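Local coordinates for HIGH affinity ribose transport protein RBSD (Bacillus subtilis, PDB 1OGD) that probably catalyses the interconversion of the beta-pyran and beta-furan forms of D-ribose, working as a decamer built from two pentamers, at residues A[22-34]-A[98-110]. Residues are numbered along the deposited sequence; the frame is centred on the assembly and turned at random.
Sequences DKIVIADAGLPVP and HEEFKLLTKDAKA. With RIP (beta-D-ribopyranose), chain G.
With CG of each standing anti to its backbone N (chi1 -170° in L31, -174° in H98), the two side chains run antiparallel alongside each other, bringing L31 CD1 to 4.0 Å from H98 CE1. The pair illustrates how a sugar site can be assembled from two remote parts of a chain. H98 NE2 shares a hydrogen bond with O1 of beta-D-ribopyranose, an atom that sits at the imidazole edge near the ring plane, while both carboxylate oxygens of D28 accept sugar hydroxyls, OD1 from O3 and OD2 from O2. H20 ND1 of a neighbouring subunit also hydrogen-bonds the sugar. An Asx turn, G30 N to D28 OD2 (2.8 Å), steadies that carboxylate of D28. Farther along, P34 CG presses on T105 OG1 at 3.3 Å; that hydroxyl donates to K102 O and accepts a hydrogen bond from a water that also donates to P32 O. V25 CG2 packs tightly on A108 CB (3.5 Å), and the backbones join through K109 N to K23 O (2.7 Å, nearly straight at 174°) and V25 N to A110 O (2.9 Å). Helix 98-104 covers one face of the mixed sheet, F101 touching I124 of strand 123-127, and its chain then turns into strand 110-113, which runs parallel beside strand 23-27.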
loop_
_atom_site.group_PDB
_atom_site.type_symbol
_atom_site.label_atom_id
_atom_site.label_comp_id
_atom_site.label_asym_id
_atom_site.label_seq_id
_atom_site.Cartn_x
_atom_site.Cartn_y
_atom_site.Cartn_z
ATOM N N ASP A 22 -1.188 -10.992 25.717
ATOM C CA ASP A 22 -0.385 -10.753 24.517
ATOM C C ASP A 22 1.065 -11.054 24.877
ATOM O O ASP A 22 1.457 -10.952 26.042
ATOM C CB ASP A 22 -0.499 -9.305 24.025
ATOM C CG ASP A 22 -1.859 -8.993 23.414
ATOM O OD1 ASP A 22 -2.586 -9.935 23.029
ATOM O OD2 ASP A 22 -2.190 -7.798 23.313
ATOM N N LYS A 23 1.860 -11.413 23.875
ATOM C CA LYS A 23 3.253 -11.773 24.103
ATOM C C LYS A 23 4.258 -11.010 23.254
ATOM O O LYS A 23 3.981 -10.653 22.105
ATOM C CB LYS A 23 3.439 -13.268 23.834
ATOM C CG LYS A 23 2.475 -14.168 24.592
ATOM C CD LYS A 23 2.523 -15.587 24.057
ATOM C CE LYS A 23 1.545 -16.501 24.786
ATOM N NZ LYS A 23 0.132 -16.007 24.735
ATOM N N ILE A 24 5.421 -10.744 23.839
ATOM C CA ILE A 24 6.505 -10.099 23.118
ATOM C C ILE A 24 7.712 -10.984 23.396
ATOM O O ILE A 24 7.742 -11.702 24.397
ATOM C CB ILE A 24 6.797 -8.650 23.589
ATOM C CG1 ILE A 24 7.270 -8.636 25.037
ATOM C CG2 ILE A 24 5.560 -7.779 23.407
ATOM C CD1 ILE A 24 7.738 -7.265 25.480
ATOM N N VAL A 25 8.699 -10.943 22.512
ATOM C CA VAL A 25 9.881 -11.771 22.672
ATOM C C VAL A 25 11.145 -10.931 22.777
ATOM O O VAL A 25 11.292 -9.936 22.070
ATOM C CB VAL A 25 10.033 -12.740 21.462
ATOM C CG1 VAL A 25 11.252 -13.646 21.652
ATOM C CG2 VAL A 25 8.769 -13.574 21.300
ATOM N N ILE A 26 12.038 -11.314 23.685
ATOM C CA ILE A 26 13.322 -10.639 23.827
ATOM C C ILE A 26 14.259 -11.718 23.320
ATOM O O ILE A 26 14.245 -12.840 23.824
ATOM C CB ILE A 26 13.658 -10.305 25.290
ATOM C CG1 ILE A 26 12.628 -9.317 25.845
ATOM C CG2 ILE A 26 15.043 -9.674 25.362
ATOM C CD1 ILE A 26 12.746 -9.079 27.343
ATOM N N ALA A 27 15.068 -11.396 22.322
ATOM C CA ALA A 27 15.930 -12.412 21.737
ATOM C C ALA A 27 17.399 -12.076 21.668
ATOM O O ALA A 27 17.784 -10.910 21.726
ATOM C CB ALA A 27 15.427 -12.735 20.328
ATOM N N ASP A 28 18.222 -13.117 21.549
ATOM C CA ASP A 28 19.651 -12.917 21.389
ATOM C C ASP A 28 19.840 -12.644 19.897
ATOM O O ASP A 28 18.867 -12.676 19.136
ATOM C CB ASP A 28 20.453 -14.146 21.862
ATOM C CG ASP A 28 20.067 -15.441 21.148
ATOM O OD1 ASP A 28 19.956 -16.469 21.853
ATOM O OD2 ASP A 28 19.899 -15.449 19.906
ATOM N N ALA A 29 21.070 -12.365 19.482
ATOM C CA ALA A 29 21.347 -12.042 18.088
ATOM C C ALA A 29 21.124 -13.154 17.059
ATOM O O ALA A 29 21.155 -12.897 15.850
ATOM C CB ALA A 29 22.769 -11.508 17.965
ATOM N N GLY A 30 20.878 -14.375 17.519
ATOM C CA GLY A 30 20.707 -15.461 16.575
ATOM C C GLY A 30 19.310 -15.997 16.347
ATOM O O GLY A 30 19.080 -16.684 15.359
ATOM N N LEU A 31 18.374 -15.687 17.234
ATOM C CA LEU A 31 17.019 -16.204 17.091
ATOM C C LEU A 31 16.342 -15.806 15.774
ATOM O O LEU A 31 16.312 -14.631 15.411
ATOM C CB LEU A 31 16.140 -15.730 18.248
ATOM C CG LEU A 31 14.774 -16.414 18.304
ATOM C CD1 LEU A 31 14.956 -17.836 18.816
ATOM C CD2 LEU A 31 13.834 -15.640 19.215
ATOM N N PRO A 32 15.807 -16.787 15.033
ATOM C CA PRO A 32 15.139 -16.447 13.773
ATOM C C PRO A 32 13.772 -15.840 14.111
ATOM O O PRO A 32 13.147 -16.223 15.103
ATOM C CB PRO A 32 15.018 -17.797 13.077
ATOM C CG PRO A 32 14.798 -18.739 14.244
ATOM C CD PRO A 32 15.841 -18.248 15.239
ATOM N N VAL A 33 13.321 -14.890 13.298
ATOM C CA VAL A 33 12.029 -14.240 13.515
ATOM C C VAL A 33 11.011 -14.771 12.503
ATOM O O VAL A 33 11.215 -14.669 11.292
ATOM C CB VAL A 33 12.147 -12.703 13.350
ATOM C CG1 VAL A 33 10.779 -12.044 13.535
ATOM C CG2 VAL A 33 13.141 -12.149 14.357
ATOM N N PRO A 34 9.898 -15.345 12.986
ATOM C CA PRO A 34 8.878 -15.877 12.076
ATOM C C PRO A 34 8.382 -14.807 11.101
ATOM O O PRO A 34 8.424 -13.612 11.406
ATOM C CB PRO A 34 7.773 -16.337 13.025
ATOM C CG PRO A 34 8.522 -16.659 14.301
ATOM C CD PRO A 34 9.501 -15.522 14.394
ATOM N N HIS A 98 13.600 -25.782 23.113
ATOM C CA HIS A 98 13.832 -24.663 22.211
ATOM C C HIS A 98 12.919 -24.727 20.989
ATOM O O HIS A 98 12.496 -23.695 20.469
ATOM C CB HIS A 98 15.290 -24.640 21.757
ATOM C CG HIS A 98 15.645 -23.435 20.945
ATOM N ND1 HIS A 98 15.644 -22.160 21.470
ATOM C CD2 HIS A 98 15.998 -23.308 19.645
ATOM C CE1 HIS A 98 15.984 -21.299 20.526
ATOM N NE2 HIS A 98 16.204 -21.969 19.410
ATOM N N GLU A 99 12.613 -25.937 20.533
ATOM C CA GLU A 99 11.750 -26.112 19.370
ATOM C C GLU A 99 10.334 -25.619 19.631
ATOM O O GLU A 99 9.755 -24.918 18.801
ATOM C CB GLU A 99 11.719 -27.580 18.938
ATOM C CG GLU A 99 13.039 -28.082 18.383
ATOM C CD GLU A 99 13.550 -27.218 17.242
ATOM O OE1 GLU A 99 12.818 -27.054 16.240
ATOM O OE2 GLU A 99 14.685 -26.701 17.346
ATOM N N GLU A 100 9.773 -25.991 20.777
ATOM C CA GLU A 100 8.426 -25.553 21.124
ATOM C C GLU A 100 8.447 -24.039 21.302
ATOM O O GLU A 100 7.512 -23.344 20.909
ATOM C CB GLU A 100 7.963 -26.200 22.428
ATOM C CG GLU A 100 7.941 -27.713 22.418
ATOM C CD GLU A 100 7.466 -28.278 23.745
ATOM O OE1 GLU A 100 6.272 -28.091 24.075
ATOM O OE2 GLU A 100 8.286 -28.893 24.465
ATOM N N PHE A 101 9.525 -23.543 21.903
ATOM C CA PHE A 101 9.699 -22.116 22.139
ATOM C C PHE A 101 9.541 -21.340 20.833
ATOM O O PHE A 101 8.757 -20.390 20.757
ATOM C CB PHE A 101 11.089 -21.849 22.724
ATOM C CG PHE A 101 11.345 -20.406 23.060
ATOM C CD1 PHE A 101 10.878 -19.862 24.252
ATOM C CD2 PHE A 101 12.049 -19.589 22.183
ATOM C CE1 PHE A 101 11.109 -18.526 24.564
ATOM C CE2 PHE A 101 12.286 -18.255 22.487
ATOM C CZ PHE A 101 11.814 -17.721 23.680
ATOM N N LYS A 102 10.291 -21.747 19.811
ATOM C CA LYS A 102 10.232 -21.089 18.511
ATOM C C LYS A 102 8.824 -21.079 17.925
ATOM O O LYS A 102 8.425 -20.111 17.279
ATOM C CB LYS A 102 11.213 -21.752 17.539
ATOM C CG LYS A 102 12.599 -21.126 17.583
ATOM C CD LYS A 102 13.711 -22.141 17.387
ATOM C CE LYS A 102 13.660 -22.810 16.030
ATOM N NZ LYS A 102 14.756 -23.808 15.922
ATOM N N LEU A 103 8.069 -22.148 18.157
ATOM C CA LEU A 103 6.704 -22.229 17.652
ATOM C C LEU A 103 5.838 -21.147 18.290
ATOM O O LEU A 103 4.999 -20.534 17.627
ATOM C CB LEU A 103 6.100 -23.599 17.952
ATOM C CG LEU A 103 6.713 -24.796 17.226
ATOM C CD1 LEU A 103 5.996 -26.073 17.664
ATOM C CD2 LEU A 103 6.602 -24.600 15.715
ATOM N N LEU A 104 6.046 -20.918 19.582
ATOM C CA LEU A 104 5.285 -19.908 20.307
ATOM C C LEU A 104 5.576 -18.487 19.842
ATOM O O LEU A 104 4.712 -17.622 19.934
ATOM C CB LEU A 104 5.556 -20.010 21.812
ATOM C CG LEU A 104 4.754 -21.042 22.608
ATOM C CD1 LEU A 104 4.889 -22.423 21.975
ATOM C CD2 LEU A 104 5.250 -21.055 24.049
ATOM N N THR A 105 6.783 -18.240 19.338
ATOM C CA THR A 105 7.135 -16.898 18.888
ATOM C C THR A 105 6.319 -16.437 17.682
ATOM O O THR A 105 6.284 -15.250 17.370
ATOM C CB THR A 105 8.639 -16.783 18.530
ATOM O OG1 THR A 105 8.933 -17.598 17.387
ATOM C CG2 THR A 105 9.501 -17.215 19.710
ATOM N N LYS A 106 5.668 -17.372 17.001
ATOM C CA LYS A 106 4.862 -17.023 15.834
ATOM C C LYS A 106 3.631 -16.219 16.261
ATOM O O LYS A 106 3.007 -15.540 15.449
ATOM C CB LYS A 106 4.431 -18.298 15.096
ATOM C CG LYS A 106 5.602 -19.151 14.623
ATOM C CD LYS A 106 5.156 -20.474 14.012
ATOM C CE LYS A 106 4.317 -20.268 12.760
ATOM N NZ LYS A 106 3.916 -21.573 12.166
ATOM N N ASP A 107 3.298 -16.294 17.547
ATOM C CA ASP A 107 2.145 -15.581 18.095
ATOM C C ASP A 107 2.512 -14.261 18.762
ATOM O O ASP A 107 1.634 -13.506 19.178
ATOM C CB ASP A 107 1.410 -16.459 19.110
ATOM C CG ASP A 107 0.641 -17.579 18.454
ATOM O OD1 ASP A 107 -0.165 -17.279 17.545
ATOM O OD2 ASP A 107 0.833 -18.751 18.841
ATOM N N ALA A 108 3.806 -13.986 18.861
ATOM C CA ALA A 108 4.287 -12.760 19.487
ATOM C C ALA A 108 3.903 -11.516 18.695
ATOM O O ALA A 108 3.815 -11.554 17.467
ATOM C CB ALA A 108 5.796 -12.821 19.640
ATOM N N LYS A 109 3.684 -10.412 19.404
ATOM C CA LYS A 109 3.332 -9.155 18.765
ATOM C C LYS A 109 4.604 -8.539 18.202
ATOM O O LYS A 109 4.561 -7.697 17.312
ATOM C CB LYS A 109 2.700 -8.192 19.779
ATOM C CG LYS A 109 1.402 -8.687 20.386
ATOM C CD LYS A 109 0.330 -8.849 19.321
ATOM C CE LYS A 109 -0.932 -9.481 19.886
ATOM N NZ LYS A 109 -1.969 -9.668 18.828
ATOM N N ALA A 110 5.743 -8.972 18.720
ATOM C CA ALA A 110 7.018 -8.444 18.263
ATOM C C ALA A 110 8.177 -9.215 18.867
ATOM O O ALA A 110 8.036 -9.882 19.901
ATOM C CB ALA A 110 7.140 -6.966 18.647
HETATM C C1 RIP G . 19.083 -19.566 17.799
HETATM C C2 RIP G . 19.279 -18.737 19.043
HETATM C C3 RIP G . 19.548 -19.653 20.227
HETATM C C4 RIP G . 20.701 -20.625 20.008
HETATM C C5 RIP G . 20.408 -21.408 18.733
HETATM O O1 RIP G . 17.866 -20.284 17.845
HETATM O O2 RIP G . 20.366 -17.867 18.811
HETATM O O3 RIP G . 19.759 -18.897 21.391
HETATM O O4 RIP G . 21.926 -19.938 19.838
HETATM O O5 RIP G . 20.135 -20.548 17.605
HETATM O O HOH W 1 -3.938 -9.838 20.672
HETATM O O HOH W 2 0.500 -12.239 21.433
HETATM O O HOH W 3 11.634 -18.154 16.414
#